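Local coordinates for CT398 (Chlamydia trachomatis, PDB 4ILO), which is of unknown function but joins a long coiled-coil hairpin to a C4-type zinc ribbon, a build consistent with a role in binding DNA or RNA, at residues L12-L17 with S180-L185; M25-E30 with R154-E159; P211-L216 with R231-Q236. One frame throughout, in Å; residues are numbered along the deposited sequence.

Contact 1 (L12-L17 with S180-L185); sequences LAIQEL and SVYERL
Tyr182 reaches across from helix 176-189 and pushes its ring in against Gln15 and Ile14 of helix 2-86, ending almost on the backbone of the longer helix. Its CG is anti to the backbone N (chi1 162°), which carries the ring across to the other helix, and the phenol oxygen OH stops 3.2 Å from CA of Gln15. Atom CE1 lies beside the Gln15 side chain, 3.8 Å from its CG. The Gln15 amide is turned 60° from the ring plane, yet its OE1 lies near that plane, at the ring edge, 3.8 Å from CE1 of Tyr182. At CE2 of the same ring, CG2 of Ile14 packs obliquely at 4.1 Å.

The polar ends look past each other to other partners. Tyr182 OH hydrogen-bonds to Asp18, one turn beyond Ile14 on the same helix, while Gln15 OE1 accepts from the backbone N atoms of both Val193 and Val194. Two backbone N-H groups thus grip the one oxygen of an amide whose methylenes serve as packing surface for the tyrosine. All three touching residues are buried. Ile14 also leans on Leu170 of helix 90-171, and Tyr182 on Val194 of strand 194-198, placing this contact where the coiled-coil hairpin, the short helix 176-189 and strand 194-198 come together.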
loop_
_atom_site.group_PDB
_atom_site.type_symbol
_atom_site.label_atom_id
_atom_site.label_comp_id
_atom_site.label_asym_id
_atom_site.label_seq_id
_atom_site.Cartn_x
_atom_site.Cartn_y
_atom_site.Cartn_z
ATOM N N LEU A 12 -20.273 15.169 29.107
ATOM C CA LEU A 12 -19.646 16.154 28.244
ATOM C C LEU A 12 -18.133 15.991 28.255
ATOM O O LEU A 12 -17.490 16.042 27.198
ATOM C CB LEU A 12 -20.096 17.570 28.628
ATOM C CG LEU A 12 -21.517 17.873 28.092
ATOM C CD1 LEU A 12 -22.119 19.152 28.650
ATOM C CD2 LEU A 12 -21.530 17.934 26.541
ATOM N N ALA A 13 -17.550 15.731 29.422
ATOM C CA ALA A 13 -16.095 15.620 29.493
ATOM C C ALA A 13 -15.609 14.315 28.887
ATOM O O ALA A 13 -14.523 14.275 28.285
ATOM C CB ALA A 13 -15.610 15.737 30.942
ATOM N N ILE A 14 -16.383 13.238 29.040
ATOM C CA ILE A 14 -16.057 11.999 28.336
ATOM C C ILE A 14 -16.153 12.208 26.834
ATOM O O ILE A 14 -15.350 11.670 26.057
ATOM C CB ILE A 14 -16.991 10.881 28.811
ATOM C CG1 ILE A 14 -16.638 10.529 30.261
ATOM C CG2 ILE A 14 -16.934 9.700 27.878
ATOM C CD1 ILE A 14 -17.685 9.800 30.960
ATOM N N GLN A 15 -17.145 12.986 26.406
ATOM C CA GLN A 15 -17.347 13.221 24.989
ATOM C C GLN A 15 -16.140 13.926 24.373
ATOM O O GLN A 15 -15.772 13.645 23.225
ATOM C CB GLN A 15 -18.620 14.022 24.775
ATOM C CG GLN A 15 -18.996 14.165 23.365
ATOM C CD GLN A 15 -20.292 14.880 23.190
ATOM O OE1 GLN A 15 -21.230 14.344 22.615
ATOM N NE2 GLN A 15 -20.364 16.106 23.705
ATOM N N GLU A 16 -15.496 14.830 25.116
ATOM C CA GLU A 16 -14.313 15.496 24.558
ATOM C C GLU A 16 -13.156 14.513 24.369
ATOM O O GLU A 16 -12.410 14.596 23.371
ATOM C CB GLU A 16 -13.906 16.689 25.428
ATOM C CG GLU A 16 -14.920 17.829 25.383
ATOM C CD GLU A 16 -15.285 18.226 23.937
ATOM O OE1 GLU A 16 -14.381 18.630 23.162
ATOM O OE2 GLU A 16 -16.487 18.133 23.580
ATOM N N LEU A 17 -13.017 13.548 25.285
ATOM C CA LEU A 17 -12.007 12.511 25.110
ATOM C C LEU A 17 -12.325 11.646 23.898
ATOM O O LEU A 17 -11.453 11.396 23.053
ATOM C CB LEU A 17 -11.888 11.669 26.377
ATOM C CG LEU A 17 -11.499 12.466 27.622
ATOM C CD1 LEU A 17 -11.546 11.587 28.888
ATOM C CD2 LEU A 17 -10.130 13.143 27.453
ATOM N N SER A 180 -24.803 4.657 28.449
ATOM C CA SER A 180 -25.320 3.633 27.548
ATOM C C SER A 180 -26.021 4.228 26.318
ATOM O O SER A 180 -25.912 3.689 25.209
ATOM C CB SER A 180 -26.279 2.749 28.347
ATOM O OG SER A 180 -27.020 1.934 27.467
ATOM N N VAL A 181 -26.767 5.323 26.490
ATOM C CA VAL A 181 -27.364 6.002 25.338
ATOM C C VAL A 181 -26.270 6.704 24.528
ATOM O O VAL A 181 -26.168 6.543 23.297
ATOM C CB VAL A 181 -28.448 6.998 25.821
ATOM C CG1 VAL A 181 -28.875 7.978 24.713
ATOM C CG2 VAL A 181 -29.645 6.272 26.359
ATOM N N TYR A 182 -25.442 7.490 25.225
ATOM C CA TYR A 182 -24.375 8.270 24.610
ATOM C C TYR A 182 -23.549 7.409 23.683
ATOM O O TYR A 182 -23.288 7.778 22.531
ATOM C CB TYR A 182 -23.467 8.846 25.710
ATOM C CG TYR A 182 -22.121 9.298 25.210
ATOM C CD1 TYR A 182 -21.985 10.473 24.490
ATOM C CD2 TYR A 182 -20.989 8.529 25.431
ATOM C CE1 TYR A 182 -20.730 10.883 23.992
ATOM C CE2 TYR A 182 -19.730 8.923 24.947
ATOM C CZ TYR A 182 -19.606 10.099 24.233
ATOM O OH TYR A 182 -18.371 10.494 23.761
ATOM N N GLU A 183 -23.141 6.254 24.181
ATOM C CA GLU A 183 -22.193 5.404 23.474
ATOM C C GLU A 183 -22.794 4.855 22.180
ATOM O O GLU A 183 -22.099 4.761 21.165
ATOM C CB GLU A 183 -21.762 4.270 24.413
ATOM C CG GLU A 183 -20.637 3.425 23.886
ATOM C CD GLU A 183 -20.102 2.449 24.923
ATOM O OE1 GLU A 183 -20.910 1.976 25.757
ATOM O OE2 GLU A 183 -18.872 2.161 24.888
ATOM N N ARG A 184 -24.088 4.487 22.191
ATOM C CA ARG A 184 -24.732 4.005 20.968
ATOM C C ARG A 184 -24.908 5.138 19.965
ATOM O O ARG A 184 -24.601 4.986 18.767
ATOM C CB ARG A 184 -26.065 3.329 21.316
ATOM C CG ARG A 184 -25.894 2.091 22.246
ATOM C CD ARG A 184 -27.168 1.262 22.352
ATOM N NE ARG A 184 -26.983 -0.027 23.029
ATOM C CZ ARG A 184 -27.870 -1.029 22.990
ATOM N NH1 ARG A 184 -29.012 -0.906 22.307
ATOM N NH2 ARG A 184 -27.622 -2.167 23.635
ATOM N N LEU A 185 -25.312 6.315 20.448
ATOM C CA LEU A 185 -25.360 7.500 19.585
ATOM C C LEU A 185 -23.996 7.770 18.948
ATOM O O LEU A 185 -23.904 8.021 17.737
ATOM C CB LEU A 185 -25.823 8.724 20.401
ATOM C CG LEU A 185 -27.327 8.795 20.719
ATOM C CD1 LEU A 185 -27.620 10.022 21.530
ATOM C CD2 LEU A 185 -28.174 8.762 19.385
#

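Contact 2 (M25-E30 with R154-E159); sequences MRVKKE and RKINEE
Segments 25-30 and 154-159 run antiparallel, their short axes 10.1 Å apart at closest approach and crossing at -157°, with Lys28 and Ile156 facing each other at a CA to CA distance of 7.0 Å. They belong to the two arms, helices 2-86 and 90-171, of the CT398-like coiled-coil hairpin. The apolar part of the contact rests on Ile156, which points at the opposite helix and brings its CD1 3.9 Å from CG1 of Val27, the two side chains meeting at about a right angle. The same methyl lies 3.9 Å from the backbone N of Lys28, so it packs against the helix surface itself; Leu24 and His31, on the same arm as Val27, also touch Ile156.

Alongside this packing runs a polar bridge. Lys28 is fully stretched, with CG anti to the backbone N, and its chain passes beside Ile156 to the other helix to meet the Asn157 amide nearly crosswise. On its own arm, Arg26 forms a salt bridge with Glu30 one turn on. Across the arms, Lys28 NZ donates to Asn157 OD1 over 2.6 Å, approaching at a C=O...N angle of 132° and tilted 30° from the carbonyl plane.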
loop_
_atom_site.group_PDB
_atom_site.type_symbol
_atom_site.label_atom_id
_atom_site.label_comp_id
_atom_site.label_asym_id
_atom_site.label_seq_id
_atom_site.Cartn_x
_atom_site.Cartn_y
_atom_site.Cartn_z
ATOM N N MET A 25 -7.536 8.239 15.741
ATOM C CA MET A 25 -7.596 6.988 14.998
ATOM C C MET A 25 -7.632 7.257 13.502
ATOM O O MET A 25 -7.093 6.469 12.709
ATOM C CB MET A 25 -8.826 6.171 15.386
ATOM C CG MET A 25 -8.948 5.764 16.846
ATOM S SD MET A 25 -10.641 5.176 17.223
ATOM C CE MET A 25 -10.294 3.424 17.281
ATOM N N ARG A 26 -8.260 8.365 13.105
ATOM C CA ARG A 26 -8.319 8.719 11.695
ATOM C C ARG A 26 -6.945 9.133 11.180
ATOM O O ARG A 26 -6.549 8.748 10.073
ATOM C CB ARG A 26 -9.351 9.832 11.495
ATOM C CG ARG A 26 -9.398 10.422 10.076
ATOM C CD ARG A 26 -10.329 11.626 10.007
ATOM N NE ARG A 26 -9.913 12.709 10.910
ATOM C CZ ARG A 26 -9.001 13.634 10.610
ATOM N NH1 ARG A 26 -8.397 13.611 9.424
ATOM N NH2 ARG A 26 -8.685 14.580 11.498
ATOM N N VAL A 27 -6.208 9.925 11.963
ATOM C CA VAL A 27 -4.877 10.349 11.537
ATOM C C VAL A 27 -3.916 9.167 11.499
ATOM O O VAL A 27 -3.074 9.071 10.603
ATOM C CB VAL A 27 -4.377 11.470 12.453
ATOM C CG1 VAL A 27 -2.962 11.841 12.125
ATOM C CG2 VAL A 27 -5.320 12.667 12.330
ATOM N N LYS A 28 -3.994 8.269 12.481
ATOM C CA LYS A 28 -3.223 7.029 12.420
ATOM C C LYS A 28 -3.494 6.282 11.117
ATOM O O LYS A 28 -2.568 5.968 10.362
ATOM C CB LYS A 28 -3.577 6.139 13.604
ATOM C CG LYS A 28 -2.685 4.952 13.810
ATOM C CD LYS A 28 -3.116 4.187 15.051
ATOM C CE LYS A 28 -2.400 2.853 15.167
ATOM N NZ LYS A 28 -2.620 2.232 16.487
ATOM N N LYS A 29 -4.769 5.985 10.837
ATOM C CA LYS A 29 -5.079 5.294 9.593
ATOM C C LYS A 29 -4.501 6.041 8.400
ATOM O O LYS A 29 -4.001 5.416 7.460
ATOM C CB LYS A 29 -6.593 5.094 9.426
ATOM N N GLU A 30 -4.547 7.380 8.410
ATOM C CA GLU A 30 -3.989 8.129 7.276
ATOM C C GLU A 30 -2.469 7.962 7.170
ATOM O O GLU A 30 -1.930 7.807 6.063
ATOM C CB GLU A 30 -4.365 9.612 7.370
ATOM C CG GLU A 30 -5.842 9.923 7.079
ATOM C CD GLU A 30 -6.230 11.338 7.502
ATOM O OE1 GLU A 30 -5.326 12.065 7.997
ATOM O OE2 GLU A 30 -7.423 11.720 7.352
ATOM N N ARG A 154 3.714 6.281 16.683
ATOM C CA ARG A 154 4.078 5.986 18.072
ATOM C C ARG A 154 3.469 7.017 19.011
ATOM O O ARG A 154 2.863 6.670 20.032
ATOM C CB ARG A 154 5.601 5.968 18.256
ATOM C CG ARG A 154 6.285 4.714 17.723
ATOM C CD ARG A 154 7.824 4.840 17.713
ATOM N NE ARG A 154 8.426 3.975 16.689
ATOM C CZ ARG A 154 9.161 4.399 15.656
ATOM N NH1 ARG A 154 9.433 5.695 15.497
ATOM N NH2 ARG A 154 9.654 3.517 14.776
ATOM N N LYS A 155 3.626 8.301 18.677
ATOM C CA LYS A 155 3.161 9.356 19.567
ATOM C C LYS A 155 1.645 9.420 19.594
ATOM O O LYS A 155 1.065 9.839 20.604
ATOM C CB LYS A 155 3.773 10.700 19.165
ATOM C CG LYS A 155 5.282 10.740 19.373
ATOM C CD LYS A 155 5.917 12.009 18.827
ATOM C CE LYS A 155 7.451 11.893 18.807
ATOM N NZ LYS A 155 8.082 12.831 17.827
ATOM N N ILE A 156 0.991 8.993 18.511
ATOM C CA ILE A 156 -0.463 8.869 18.531
ATOM C C ILE A 156 -0.880 7.737 19.460
ATOM O O ILE A 156 -1.790 7.887 20.294
ATOM C CB ILE A 156 -1.013 8.625 17.118
ATOM C CG1 ILE A 156 -1.057 9.914 16.307
ATOM C CG2 ILE A 156 -2.412 8.033 17.224
ATOM C CD1 ILE A 156 -1.183 9.663 14.795
ATOM N N ASN A 157 -0.245 6.573 19.302
ATOM C CA ASN A 157 -0.593 5.433 20.135
ATOM C C ASN A 157 -0.471 5.801 21.607
ATOM O O ASN A 157 -1.384 5.545 22.403
ATOM C CB ASN A 157 0.291 4.235 19.791
ATOM C CG ASN A 157 -0.001 3.658 18.406
ATOM O OD1 ASN A 157 -1.089 3.837 17.840
ATOM N ND2 ASN A 157 0.983 2.958 17.856
ATOM N N GLU A 158 0.637 6.448 21.978
ATOM C CA GLU A 158 0.878 6.751 23.387
ATOM C C GLU A 158 -0.070 7.829 23.906
ATOM O O GLU A 158 -0.460 7.798 25.082
ATOM C CB GLU A 158 2.348 7.123 23.582
ATOM C CG GLU A 158 2.636 8.061 24.738
ATOM C CD GLU A 158 4.083 7.957 25.197
ATOM O OE1 GLU A 158 4.904 7.400 24.435
ATOM O OE2 GLU A 158 4.397 8.418 26.316
ATOM N N GLU A 159 -0.465 8.779 23.052
ATOM C CA GLU A 159 -1.469 9.754 23.456
ATOM C C GLU A 159 -2.835 9.091 23.588
ATOM O O GLU A 159 -3.605 9.404 24.519
ATOM C CB GLU A 159 -1.526 10.921 22.465
ATOM C CG GLU A 159 -2.464 12.054 22.913
ATOM C CD GLU A 159 -2.524 13.243 21.950
ATOM O OE1 GLU A 159 -1.606 13.411 21.102
ATOM O OE2 GLU A 159 -3.507 14.021 22.059
#

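Contact 3 (P211-L216 with R231-Q236); sequences PQHENL and RILYWQ. With EDO (1,2-ethanediol), chain D.
With CG anti to the backbone N in both residues, His213 (chi1 -153°) and Glu214 (chi1 174°) swing the ends of their side chains from helix 211-219 toward the 231-236 segment, where Leu233 and Trp235 point back at them. The six-membered part of the Trp235 indole reaches the carboxylate. Glu214 OE2 comes 3.5 Å from CZ3 and 3.8 Å from CH2 of Trp235, approaching obliquely with the carboxylate plane 43° from the ring. The same OE2 forms a salt bridge with Arg200, so the indole lies beside an anion already held by an arginine.

His213 meets Leu233 at about a right angle: the CD1 methyl of Leu233 lies at the imidazole edge, 4.2 Å from CD2 of His213. His213 NE2 hydrogen-bonds to the backbone O of Phe225, which ties the ring to strand 224-225. This is the C4-type zinc ribbon, where helix 211-219 packs on strand 232-234; Cys202, Cys205, Cys226 and Cys229 hold the zinc, about 6 Å from the Leu233 side chain. On the strand, Leu233 also touches Val195 and Ile197 of the parallel neighbour 194-198.

A 1,2-ethanediol, probably from the crystallisation liquor, links two strands to the helix: its O2 donates to Leu233 O over 2.8 Å, and the molecule is also hydrogen-bonded to Val224 N of strand 224-225 and to Val217 O of helix 211-219.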
loop_
_atom_site.group_PDB
_atom_site.type_symbol
_atom_site.label_atom_id
_atom_site.label_comp_id
_atom_site.label_asym_id
_atom_site.label_seq_id
_atom_site.Cartn_x
_atom_site.Cartn_y
_atom_site.Cartn_z
ATOM N N PRO A 211 -41.206 25.157 20.123
ATOM C CA PRO A 211 -41.122 25.779 21.467
ATOM C C PRO A 211 -41.477 24.826 22.602
ATOM O O PRO A 211 -40.877 24.879 23.685
ATOM C CB PRO A 211 -42.093 26.960 21.368
ATOM C CG PRO A 211 -43.041 26.578 20.251
ATOM C CD PRO A 211 -42.215 25.797 19.263
ATOM N N GLN A 212 -42.441 23.942 22.385
ATOM C CA GLN A 212 -42.745 22.941 23.395
ATOM C C GLN A 212 -41.515 22.103 23.733
ATOM O O GLN A 212 -41.231 21.843 24.914
ATOM C CB GLN A 212 -43.859 22.043 22.877
ATOM C CG GLN A 212 -43.759 20.660 23.455
ATOM C CD GLN A 212 -45.025 19.862 23.276
ATOM O OE1 GLN A 212 -45.330 19.395 22.170
ATOM N NE2 GLN A 212 -45.781 19.705 24.372
ATOM N N HIS A 213 -40.768 21.672 22.695
ATOM C CA HIS A 213 -39.613 20.809 22.906
ATOM C C HIS A 213 -38.507 21.557 23.638
ATOM O O HIS A 213 -37.836 20.995 24.511
ATOM C CB HIS A 213 -39.124 20.248 21.564
ATOM C CG HIS A 213 -38.428 18.930 21.688
ATOM N ND1 HIS A 213 -39.084 17.774 22.059
ATOM C CD2 HIS A 213 -37.123 18.593 21.544
ATOM C CE1 HIS A 213 -38.221 16.775 22.113
ATOM N NE2 HIS A 213 -37.023 17.245 21.804
ATOM N N GLU A 214 -38.311 22.831 23.314
ATOM C CA GLU A 214 -37.363 23.630 24.075
ATOM C C GLU A 214 -37.771 23.705 25.548
ATOM O O GLU A 214 -36.935 23.509 26.441
ATOM C CB GLU A 214 -37.244 25.025 23.460
ATOM C CG GLU A 214 -36.395 25.950 24.294
ATOM C CD GLU A 214 -36.041 27.250 23.576
ATOM O OE1 GLU A 214 -36.600 27.538 22.476
ATOM O OE2 GLU A 214 -35.195 27.982 24.137
ATOM N N ASN A 215 -39.056 23.960 25.821
ATOM C CA ASN A 215 -39.535 23.913 27.198
ATOM C C ASN A 215 -39.092 22.625 27.884
ATOM O O ASN A 215 -38.533 22.656 28.988
ATOM C CB ASN A 215 -41.058 24.085 27.251
ATOM C CG ASN A 215 -41.494 25.528 26.950
ATOM O OD1 ASN A 215 -40.758 26.480 27.228
ATOM N ND2 ASN A 215 -42.690 25.691 26.374
ATOM N N LEU A 216 -39.299 21.479 27.220
ATOM C CA LEU A 216 -38.909 20.202 27.812
ATOM C C LEU A 216 -37.423 20.167 28.145
ATOM O O LEU A 216 -37.038 19.664 29.205
ATOM C CB LEU A 216 -39.246 19.046 26.863
ATOM C CG LEU A 216 -40.721 18.711 26.601
ATOM C CD1 LEU A 216 -40.801 17.611 25.539
ATOM C CD2 LEU A 216 -41.389 18.272 27.881
ATOM N N ARG A 231 -29.971 12.919 18.778
ATOM C CA ARG A 231 -28.959 13.291 19.747
ATOM C C ARG A 231 -29.601 13.799 21.041
ATOM O O ARG A 231 -30.737 14.276 21.049
ATOM C CB ARG A 231 -28.089 14.404 19.186
ATOM C CG ARG A 231 -27.218 13.961 17.983
ATOM C CD ARG A 231 -26.298 15.087 17.578
ATOM N NE ARG A 231 -25.215 14.632 16.698
ATOM C CZ ARG A 231 -25.353 14.427 15.395
ATOM N NH1 ARG A 231 -26.527 14.597 14.807
ATOM N NH2 ARG A 231 -24.306 14.024 14.678
ATOM N N ILE A 232 -28.835 13.722 22.132
ATOM C CA ILE A 232 -29.261 14.259 23.437
ATOM C C ILE A 232 -29.072 15.775 23.440
ATOM O O ILE A 232 -27.971 16.267 23.170
ATOM C CB ILE A 232 -28.434 13.626 24.570
ATOM C CG1 ILE A 232 -28.740 12.135 24.677
ATOM C CG2 ILE A 232 -28.690 14.363 25.904
ATOM C CD1 ILE A 232 -27.635 11.318 25.301
ATOM N N LEU A 233 -30.131 16.517 23.776
ATOM C CA LEU A 233 -30.070 17.975 23.820
ATOM C C LEU A 233 -30.009 18.458 25.271
ATOM O O LEU A 233 -30.612 17.868 26.182
ATOM C CB LEU A 233 -31.312 18.601 23.167
ATOM C CG LEU A 233 -31.563 18.556 21.655
ATOM C CD1 LEU A 233 -32.985 18.961 21.347
ATOM C CD2 LEU A 233 -30.577 19.494 20.883
ATOM N N TYR A 234 -29.316 19.575 25.474
ATOM C CA TYR A 234 -29.216 20.161 26.800
ATOM C C TYR A 234 -29.137 21.674 26.657
ATOM O O TYR A 234 -28.917 22.207 25.569
ATOM C CB TYR A 234 -28.020 19.609 27.580
ATOM C CG TYR A 234 -26.678 20.162 27.111
ATOM C CD1 TYR A 234 -25.953 19.521 26.102
ATOM C CD2 TYR A 234 -26.126 21.313 27.683
ATOM C CE1 TYR A 234 -24.704 20.001 25.657
ATOM C CE2 TYR A 234 -24.861 21.808 27.250
ATOM C CZ TYR A 234 -24.167 21.147 26.234
ATOM O OH TYR A 234 -22.951 21.612 25.789
ATOM N N TRP A 235 -29.320 22.357 27.780
ATOM C CA TRP A 235 -29.444 23.807 27.834
ATOM C C TRP A 235 -28.201 24.395 28.496
ATOM O O TRP A 235 -27.863 24.012 29.625
ATOM C CB TRP A 235 -30.678 24.158 28.659
ATOM C CG TRP A 235 -30.916 25.616 28.794
ATOM C CD1 TRP A 235 -30.762 26.381 29.921
ATOM C CD2 TRP A 235 -31.362 26.497 27.766
ATOM N NE1 TRP A 235 -31.078 27.688 29.647
ATOM C CE2 TRP A 235 -31.454 27.787 28.332
ATOM C CE3 TRP A 235 -31.688 26.324 26.411
ATOM C CZ2 TRP A 235 -31.855 28.901 27.593
ATOM C CZ3 TRP A 235 -32.089 27.433 25.673
ATOM C CH2 TRP A 235 -32.166 28.705 26.269
ATOM N N GLN A 236 -27.545 25.335 27.794
ATOM C CA GLN A 236 -26.294 26.021 28.212
ATOM C C GLN A 236 -25.062 25.273 27.697
ATOM O O GLN A 236 -23.994 25.866 27.502
ATOM C CB GLN A 236 -26.168 26.218 29.730
ATOM C CG GLN A 236 -26.936 27.381 30.324
ATOM C CD GLN A 236 -26.361 27.791 31.675
ATOM O OE1 GLN A 236 -25.387 27.197 32.140
ATOM N NE2 GLN A 236 -26.943 28.815 32.300
HETATM C C1 EDO D . -32.408 17.845 29.061
HETATM O O1 EDO D . -31.859 18.888 29.874
HETATM C C2 EDO D . -31.360 16.748 28.977
HETATM O O2 EDO D . -31.686 15.952 27.837
#

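Contacts 1 and 2 both use helix 2-86, with centres 20 Å apart, but pair it with different partners: helix 176-189 in contact 1, the second hairpin arm in contact 2. Contact 1 is buried, and its polar groups are satisfied by residues around the packed ring; contact 2 lies at the surface, where a lysine-asparagine bond flanks a small apolar patch. Contact 3, partly buried in the zinc ribbon, sets a helix against the 231-236 segment through an imidazole on a leucine methyl and a carboxylate beside an indole. It touches contact 1 directly, Val181 CG1 lying 3.6 Å from Ile232 CD1 and Leu12 packing on Tyr234, whereas contact 2 stands about 15 Å from contact 3 at their nearest atoms.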